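Local structure of Ulp1-like SUMO protease (Chaetomium thermophilum, 6DG4) at residues I12-V23 with L230-N241. The protein is probably a cysteine protease that removes SUMO from modified proteins, present here as its C-terminal catalytic domain. Residues are numbered along the deposited sequence; the frame is centred on the assembly and turned at random. Where two conformers were deposited one is given.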
ATOM      1  N   ILE A  12       6.469 -10.971  -9.283  1.00  9.22           N
ATOM      2  CA  ILE A  12       7.023  -9.912 -10.120  1.00  8.59           C
ATOM      3  C   ILE A  12       7.592 -10.570 -11.364  1.00 10.11           C
ATOM      4  O   ILE A  12       8.619 -11.257 -11.294  1.00 11.76           O
ATOM      5  CB  ILE A  12       8.100  -9.106  -9.385  1.00  8.90           C
ATOM      6  CG1 ILE A  12       7.543  -8.556  -8.073  1.00  9.38           C
ATOM      7  CG2 ILE A  12       8.615  -7.984 -10.270  1.00  9.55           C
ATOM      8  CD1 ILE A  12       8.574  -7.862  -7.212  1.00 10.32           C
ATOM      9  N   THR A  13       6.925 -10.361 -12.497  1.00  9.57           N
ATOM     10  CA  THR A  13       7.243 -11.026 -13.749  1.00 10.04           C
ATOM     11  C   THR A  13       7.416 -10.014 -14.872  1.00 10.09           C
ATOM     12  O   THR A  13       6.844  -8.923 -14.830  1.00  9.90           O
ATOM     13  CB  THR A  13       6.109 -11.991 -14.128  1.00 11.85           C
ATOM     14  OG1 THR A  13       4.855 -11.308 -14.033  1.00 13.49           O
ATOM     15  CG2 THR A  13       6.069 -13.191 -13.212  1.00 12.61           C
ATOM     16  N   PRO A  14       8.186 -10.356 -15.898  1.00 10.78           N
ATOM     17  CA  PRO A  14       8.406  -9.411 -16.999  1.00 10.82           C
ATOM     18  C   PRO A  14       7.130  -9.116 -17.777  1.00  9.70           C
ATOM     19  O   PRO A  14       6.254  -9.968 -17.931  1.00 11.13           O
ATOM     20  CB  PRO A  14       9.445 -10.129 -17.874  1.00 12.77           C
ATOM     21  CG  PRO A  14       9.330 -11.580 -17.496  1.00 15.19           C
ATOM     22  CD  PRO A  14       8.966 -11.595 -16.055  1.00 12.96           C
ATOM     23  N   LEU A  15       7.038  -7.887 -18.279  1.00 10.74           N
ATOM     24  CA  LEU A  15       5.868  -7.452 -19.026  1.00 10.93           C
ATOM     25  C   LEU A  15       5.922  -7.900 -20.482  1.00 10.48           C
ATOM     26  O   LEU A  15       6.996  -8.109 -21.057  1.00 11.09           O
ATOM     27  CB  LEU A  15       5.774  -5.923 -19.002  1.00 11.10           C
ATOM     28  CG  LEU A  15       5.447  -5.279 -17.656  1.00 11.21           C
ATOM     29  CD1 LEU A  15       5.746  -3.792 -17.720  1.00 14.10           C
ATOM     30  CD2 LEU A  15       4.004  -5.502 -17.289  1.00 11.68           C
ATOM     31  N   SER A  16       4.745  -8.016 -21.085  1.00 10.21           N
ATOM     32  CA  SER A  16       4.643  -8.212 -22.518  1.00 10.70           C
ATOM     33  C   SER A  16       5.255  -7.032 -23.270  1.00 11.78           C
ATOM     34  O   SER A  16       5.450  -5.940 -22.726  1.00 11.45           O
ATOM     35  CB  SER A  16       3.176  -8.298 -22.927  1.00 12.22           C
ATOM     36  OG  SER A  16       2.584  -7.012 -22.869  1.00 12.62           O
ATOM     37  N   GLU A  17       5.549  -7.252 -24.550  0.61 13.47           N
ATOM     38  CA  GLU A  17       6.120  -6.176 -25.354  0.61 15.98           C
ATOM     39  C   GLU A  17       5.168  -4.988 -25.448  0.61 15.50           C
ATOM     40  O   GLU A  17       5.608  -3.833 -25.417  0.61 17.06           O
ATOM     41  CB  GLU A  17       6.519  -6.698 -26.734  0.61 17.51           C
ATOM     42  CG  GLU A  17       7.878  -7.393 -26.722  0.61 19.50           C
ATOM     43  CD  GLU A  17       8.253  -8.042 -28.043  0.61 21.08           C
ATOM     44  OE1 GLU A  17       7.813  -7.558 -29.109  0.61 22.08           O
ATOM     45  OE2 GLU A  17       8.999  -9.044 -28.008  0.61 20.63           O
ATOM     46  N   GLU A  18       3.859  -5.246 -25.549  1.00 15.79           N
ATOM     47  CA  GLU A  18       2.897  -4.146 -25.598  1.00 15.31           C
ATOM     48  C   GLU A  18       2.999  -3.281 -24.348  1.00 12.95           C
ATOM     49  O   GLU A  18       3.033  -2.048 -24.433  1.00 13.54           O
ATOM     50  CB  GLU A  18       1.469  -4.689 -25.757  1.00 20.12           C
ATOM     51  CG  GLU A  18       0.341  -3.631 -25.648  1.00 48.39           C
ATOM     52  CD  GLU A  18      -0.744  -3.951 -24.602  1.00 77.88           C
ATOM     53  OE1 GLU A  18      -1.335  -5.061 -24.606  1.00 22.79           O
ATOM     54  OE2 GLU A  18      -1.017  -3.058 -23.772  1.00 55.10           O
ATOM     55  N   TRP A  19       3.040  -3.902 -23.171  1.00 11.60           N
ATOM     56  CA  TRP A  19       3.077  -3.104 -21.950  1.00 10.51           C
ATOM     57  C   TRP A  19       4.438  -2.445 -21.749  1.00 11.06           C
ATOM     58  O   TRP A  19       4.513  -1.307 -21.272  1.00 11.24           O
ATOM     59  CB  TRP A  19       2.656  -3.937 -20.745  1.00 10.95           C
ATOM     60  CG  TRP A  19       1.173  -4.010 -20.620  1.00 11.41           C
ATOM     61  CD1 TRP A  19       0.391  -5.108 -20.790  1.00 12.85           C
ATOM     62  CD2 TRP A  19       0.288  -2.928 -20.314  1.00 11.06           C
ATOM     63  NE1 TRP A  19      -0.928  -4.782 -20.602  1.00 13.49           N
ATOM     64  CE2 TRP A  19      -1.019  -3.447 -20.311  1.00 11.82           C
ATOM     65  CE3 TRP A  19       0.475  -1.571 -20.038  1.00 11.52           C
ATOM     66  CZ2 TRP A  19      -2.135  -2.661 -20.038  1.00 13.69           C
ATOM     67  CZ3 TRP A  19      -0.634  -0.793 -19.765  1.00 13.96           C
ATOM     68  CH2 TRP A  19      -1.921  -1.339 -19.768  1.00 13.55           C
ATOM     69  N   ARG A  20       5.527  -3.139 -22.082  0.52 10.04           N
ATOM     70  CA  ARG A  20       6.836  -2.500 -22.019  0.52 10.61           C
ATOM     71  C   ARG A  20       6.864  -1.259 -22.899  0.52 13.10           C
ATOM     72  O   ARG A  20       7.332  -0.192 -22.484  0.52 13.66           O
ATOM     73  CB  ARG A  20       7.925  -3.475 -22.458  0.52 11.46           C
ATOM     74  CG  ARG A  20       8.149  -4.613 -21.505  0.52 14.05           C
ATOM     75  CD  ARG A  20       8.963  -5.712 -22.162  0.52 19.93           C
ATOM     76  NE  ARG A  20      10.203  -5.212 -22.747  0.52 21.60           N
ATOM     77  CZ  ARG A  20      10.904  -5.855 -23.677  0.52 49.99           C
ATOM     78  NH1 ARG A  20      10.484  -7.025 -24.141  0.52 25.49           N
ATOM     79  NH2 ARG A  20      12.024  -5.324 -24.149  0.52 37.28           N
ATOM     80  N   SER A  21       6.350  -1.381 -24.126  1.00 14.44           N
ATOM     81  CA  SER A  21       6.346  -0.247 -25.039  1.00 16.63           C
ATOM     82  C   SER A  21       5.473   0.881 -24.514  1.00 14.43           C
ATOM     83  O   SER A  21       5.817   2.058 -24.664  1.00 16.57           O
ATOM     84  CB  SER A  21       5.850  -0.707 -26.409  1.00 22.26           C
ATOM     85  OG  SER A  21       6.804  -1.543 -27.031  1.00 29.68           O
ATOM     86  N   ARG A  22       4.339   0.545 -23.901  1.00 12.46           N
ATOM     87  CA  ARG A  22       3.442   1.571 -23.383  1.00 12.40           C
ATOM     88  C   ARG A  22       4.085   2.316 -22.224  1.00 11.69           C
ATOM     89  O   ARG A  22       3.979   3.546 -22.130  1.00 12.43           O
ATOM     90  CB  ARG A  22       2.138   0.899 -22.964  1.00 14.44           C
ATOM     91  CG  ARG A  22       0.993   1.826 -22.685  1.00 18.76           C
ATOM     92  CD  ARG A  22      -0.300   1.089 -22.979  1.00 21.93           C
ATOM     93  NE  ARG A  22      -1.412   1.617 -22.211  1.00 23.40           N
ATOM     94  CZ  ARG A  22      -2.600   1.033 -22.131  1.00 23.46           C
ATOM     95  NH1 ARG A  22      -2.819  -0.118 -22.761  1.00 22.95           N
ATOM     96  NH2 ARG A  22      -3.553   1.596 -21.400  1.00 24.32           N
ATOM     97  N   VAL A  23       4.779   1.590 -21.349  1.00 11.74           N
ATOM     98  CA  VAL A  23       5.475   2.219 -20.233  1.00 12.18           C
ATOM     99  C   VAL A  23       6.601   3.109 -20.739  1.00 13.43           C
ATOM    100  O   VAL A  23       6.780   4.237 -20.258  1.00 12.68           O
ATOM    101  CB  VAL A  23       5.964   1.133 -19.258  1.00 13.81           C
ATOM    102  CG1 VAL A  23       6.931   1.704 -18.262  1.00 16.08           C
ATOM    103  CG2 VAL A  23       4.775   0.503 -18.543  1.00 12.76           C
ATOM    104  N   LEU A 230      12.143  -4.112 -12.195  1.00  8.58           N
ATOM    105  CA  LEU A 230      11.008  -4.602 -12.966  1.00  9.17           C
ATOM    106  C   LEU A 230       9.686  -4.232 -12.302  1.00  8.57           C
ATOM    107  O   LEU A 230       8.724  -3.866 -12.986  1.00  8.88           O
ATOM    108  CB  LEU A 230      11.140  -6.110 -13.124  1.00 10.06           C
ATOM    109  CG  LEU A 230       9.937  -6.854 -13.677  1.00 11.34           C
ATOM    110  CD1 LEU A 230       9.550  -6.321 -15.046  1.00 11.58           C
ATOM    111  CD2 LEU A 230      10.284  -8.342 -13.718  1.00 12.07           C
ATOM    112  N   GLN A 231       9.614  -4.320 -10.977  1.00  7.75           N
ATOM    113  CA  GLN A 231       8.378  -3.961 -10.290  1.00  7.61           C
ATOM    114  C   GLN A 231       7.995  -2.510 -10.545  1.00  7.95           C
ATOM    115  O   GLN A 231       6.803  -2.192 -10.615  1.00  8.24           O
ATOM    116  CB  GLN A 231       8.534  -4.224  -8.797  1.00  8.24           C
ATOM    117  CG  GLN A 231       7.298  -3.952  -7.952  1.00  8.22           C
ATOM    118  CD  GLN A 231       6.163  -4.928  -8.155  1.00  8.72           C
ATOM    119  OE1 GLN A 231       5.955  -5.469  -9.243  1.00  9.99           O
ATOM    120  NE2 GLN A 231       5.399  -5.143  -7.091  1.00 11.79           N
ATOM    121  N   ARG A 232       8.975  -1.613 -10.700  1.00  7.85           N
ATOM    122  CA  ARG A 232       8.651  -0.236 -11.060  1.00  7.75           C
ATOM    123  C   ARG A 232       7.908  -0.178 -12.389  1.00  8.09           C
ATOM    124  O   ARG A 232       6.954   0.592 -12.541  1.00  8.50           O
ATOM    125  CB  ARG A 232       9.920   0.610 -11.127  1.00  8.60           C
ATOM    126  CG  ARG A 232      10.591   0.802  -9.786  1.00  8.86           C
ATOM    127  CD  ARG A 232      12.030   1.257  -9.974  1.00  8.02           C
ATOM    128  NE  ARG A 232      12.701   1.424  -8.689  1.00  8.88           N
ATOM    129  CZ  ARG A 232      12.717   2.557  -7.994  1.00  8.17           C
ATOM    130  NH1 ARG A 232      12.095   3.632  -8.454  1.00  9.26           N
ATOM    131  NH2 ARG A 232      13.335   2.603  -6.822  1.00  9.77           N
ATOM    132  N   GLN A 233       8.356  -0.965 -13.375  1.00  8.64           N
ATOM    133  CA  GLN A 233       7.677  -1.000 -14.663  1.00  9.33           C
ATOM    134  C   GLN A 233       6.269  -1.555 -14.524  1.00  8.25           C
ATOM    135  O   GLN A 233       5.336  -1.073 -15.178  1.00  8.81           O
ATOM    136  CB  GLN A 233       8.442  -1.880 -15.646  1.00 12.23           C
ATOM    137  CG  GLN A 233       9.779  -1.385 -16.046  1.00 17.39           C
ATOM    138  CD  GLN A 233      10.346  -2.257 -17.147  1.00 25.91           C
ATOM    139  OE1 GLN A 233      10.555  -1.817 -18.280  1.00 33.09           O
ATOM    140  NE2 GLN A 233      10.568  -3.515 -16.825  1.00 28.53           N
ATOM    141  N   ARG A 234       6.104  -2.588 -13.692  1.00  8.30           N
ATOM    142  CA  ARG A 234       4.786  -3.180 -13.498  1.00  7.98           C
ATOM    143  C   ARG A 234       3.843  -2.205 -12.808  1.00  7.80           C
ATOM    144  O   ARG A 234       2.670  -2.102 -13.182  1.00  8.63           O
ATOM    145  CB  ARG A 234       4.912  -4.473 -12.696  1.00  7.77           C
ATOM    146  CG  ARG A 234       5.708  -5.563 -13.425  1.00  9.81           C
ATOM    147  CD  ARG A 234       5.672  -6.903 -12.681  1.00 10.35           C
ATOM    148  NE  ARG A 234       4.289  -7.336 -12.548  1.00 12.80           N
ATOM    149  CZ  ARG A 234       3.561  -7.869 -13.526  1.00 13.30           C
ATOM    150  NH1 ARG A 234       4.074  -8.098 -14.730  1.00 11.92           N
ATOM    151  NH2 ARG A 234       2.296  -8.166 -13.296  1.00 17.21           N
ATOM    152  N   ILE A 235       4.336  -1.484 -11.796  1.00  8.10           N
ATOM    153  CA  ILE A 235       3.519  -0.466 -11.141  1.00  7.32           C
ATOM    154  C   ILE A 235       3.101   0.592 -12.148  1.00  8.04           C
ATOM    155  O   ILE A 235       1.943   1.028 -12.173  1.00  8.26           O
ATOM    156  CB  ILE A 235       4.283   0.147  -9.953  1.00  8.05           C
ATOM    157  CG1 ILE A 235       4.449  -0.882  -8.832  1.00  8.78           C
ATOM    158  CG2 ILE A 235       3.564   1.396  -9.426  1.00  8.94           C
ATOM    159  CD1 ILE A 235       5.535  -0.503  -7.840  1.00 10.56           C
ATOM    160  N   ALA A 236       4.035   1.022 -13.000  1.00  7.70           N
ATOM    161  CA  ALA A 236       3.709   2.003 -14.029  1.00  8.26           C
ATOM    162  C   ALA A 236       2.597   1.489 -14.936  1.00  8.26           C
ATOM    163  O   ALA A 236       1.646   2.216 -15.248  1.00  8.89           O
ATOM    164  CB  ALA A 236       4.956   2.337 -14.848  1.00  9.24           C
ATOM    165  N   ALA A 237       2.705   0.231 -15.376  1.00  7.48           N
ATOM    166  CA  ALA A 237       1.676  -0.350 -16.231  1.00  7.42           C
ATOM    167  C   ALA A 237       0.321  -0.387 -15.530  1.00  7.40           C
ATOM    168  O   ALA A 237      -0.711  -0.086 -16.144  1.00  8.28           O
ATOM    169  CB  ALA A 237       2.093  -1.754 -16.671  1.00  8.43           C
ATOM    170  N   VAL A 238       0.299  -0.776 -14.251  1.00  7.98           N
ATOM    171  CA  VAL A 238      -0.955  -0.802 -13.501  1.00  8.13           C
ATOM    172  C   VAL A 238      -1.579   0.588 -13.450  1.00  8.49           C
ATOM    173  O   VAL A 238      -2.791   0.753 -13.643  1.00  8.87           O
ATOM    174  CB  VAL A 238      -0.728  -1.380 -12.091  1.00  8.72           C
ATOM    175  CG1 VAL A 238      -1.957  -1.163 -11.218  1.00 10.21           C
ATOM    176  CG2 VAL A 238      -0.393  -2.863 -12.169  1.00 10.39           C
ATOM    177  N   LEU A 239      -0.765   1.612 -13.185  1.00  8.76           N
ATOM    178  CA  LEU A 239      -1.299   2.968 -13.137  1.00  8.63           C
ATOM    179  C   LEU A 239      -1.860   3.387 -14.493  1.00  7.77           C
ATOM    180  O   LEU A 239      -2.957   3.952 -14.572  1.00  9.44           O
ATOM    181  CB  LEU A 239      -0.226   3.945 -12.655  1.00  8.56           C
ATOM    182  CG  LEU A 239       0.251   3.743 -11.214  1.00  9.36           C
ATOM    183  CD1 LEU A 239       1.467   4.593 -10.918  1.00  9.23           C
ATOM    184  CD2 LEU A 239      -0.851   4.038 -10.196  1.00 11.52           C
ATOM    185  N   LEU A 240      -1.139   3.089 -15.580  1.00  8.92           N
ATOM    186  CA  LEU A 240      -1.629   3.434 -16.911  1.00  8.62           C
ATOM    187  C   LEU A 240      -2.892   2.659 -17.260  1.00  9.35           C
ATOM    188  O   LEU A 240      -3.758   3.168 -17.980  1.00 10.03           O
ATOM    189  CB  LEU A 240      -0.548   3.150 -17.954  1.00  9.50           C
ATOM    190  CG  LEU A 240       0.707   4.011 -17.847  1.00  9.07           C
ATOM    191  CD1 LEU A 240       1.781   3.514 -18.792  1.00 11.36           C
ATOM    192  CD2 LEU A 240       0.379   5.468 -18.122  1.00 10.33           C
ATOM    193  N   ASN A 241      -3.000   1.425 -16.757  1.00  9.37           N
ATOM    194  CA  ASN A 241      -4.146   0.559 -17.006  1.00  9.81           C
ATOM    195  C   ASN A 241      -5.381   0.990 -16.230  1.00 10.70           C
ATOM    196  O   ASN A 241      -6.486   0.536 -16.544  1.00 12.98           O
ATOM    197  CB  ASN A 241      -3.758  -0.863 -16.573  1.00  9.87           C
ATOM    198  CG  ASN A 241      -4.797  -1.899 -16.933  1.00 10.15           C
ATOM    199  OD1 ASN A 241      -5.091  -2.133 -18.108  1.00 11.61           O
ATOM    200  ND2 ASN A 241      -5.322  -2.569 -15.921  1.00 10.29           N
TER
HETATM  201  O   HOH W   1       9.559   0.029 -20.647  1.00 27.64           O
HETATM  202  O   HOH W   2      -5.838  -0.295 -20.111  1.00 25.08           O
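The guanidinium of Arg-234 has the hydroxyl of Thr-13 over one face, 3.4 Å above the plane, and the backbone O of Pro-14 near its plane at the edge. Arg-234 NH1 gives the one direct hydrogen bond between the segments, to Thr-13 O at 2.9 Å. This bond is bent, and the donor stands above the carbonyl plane. The chain is bent at chi3 (59°), which helps bring NH1 to Thr-13 O. A leucine in place of Arg-234 would probably leave Thr-13 O without this donor and the loop less firmly held. The indole of Trp-19 carries Glu-18 OE2 over one face. Trp-19 CH2 in turn lies over the centre of one face of the Arg-22 guanidinium. Leu-240 CB lies at the indole edge, and Ala-237 CB is 3.7 Å from Trp-19 CE3. The Asn-241 amide stands nearly upright to the ring (81°), with OD1 3.6 Å from Trp-19 CZ2. Asp-247 accepts from Trp-19 NE1, while Asn-241 ND2 donates to Lys-245 O. A water accepts from Arg-22 NH2 and donates to Asn-241 OD1. Leu-230 CD2 packs against the Thr-13 to Pro-14 peptide, 3.5 Å from Thr-13 C. Ile-12 lies across the Gln-231 side chain. Val-23 fits as a knob among Gln-233, Ala-236, Ala-237 and Leu-240. Helices 17-23 and 230-241 cross at 85°, their axes 9.5 Å apart. The contact packs an N-terminal loop and helix against the last helix of the Ulp1-family (peptidase C48) catalytic domain.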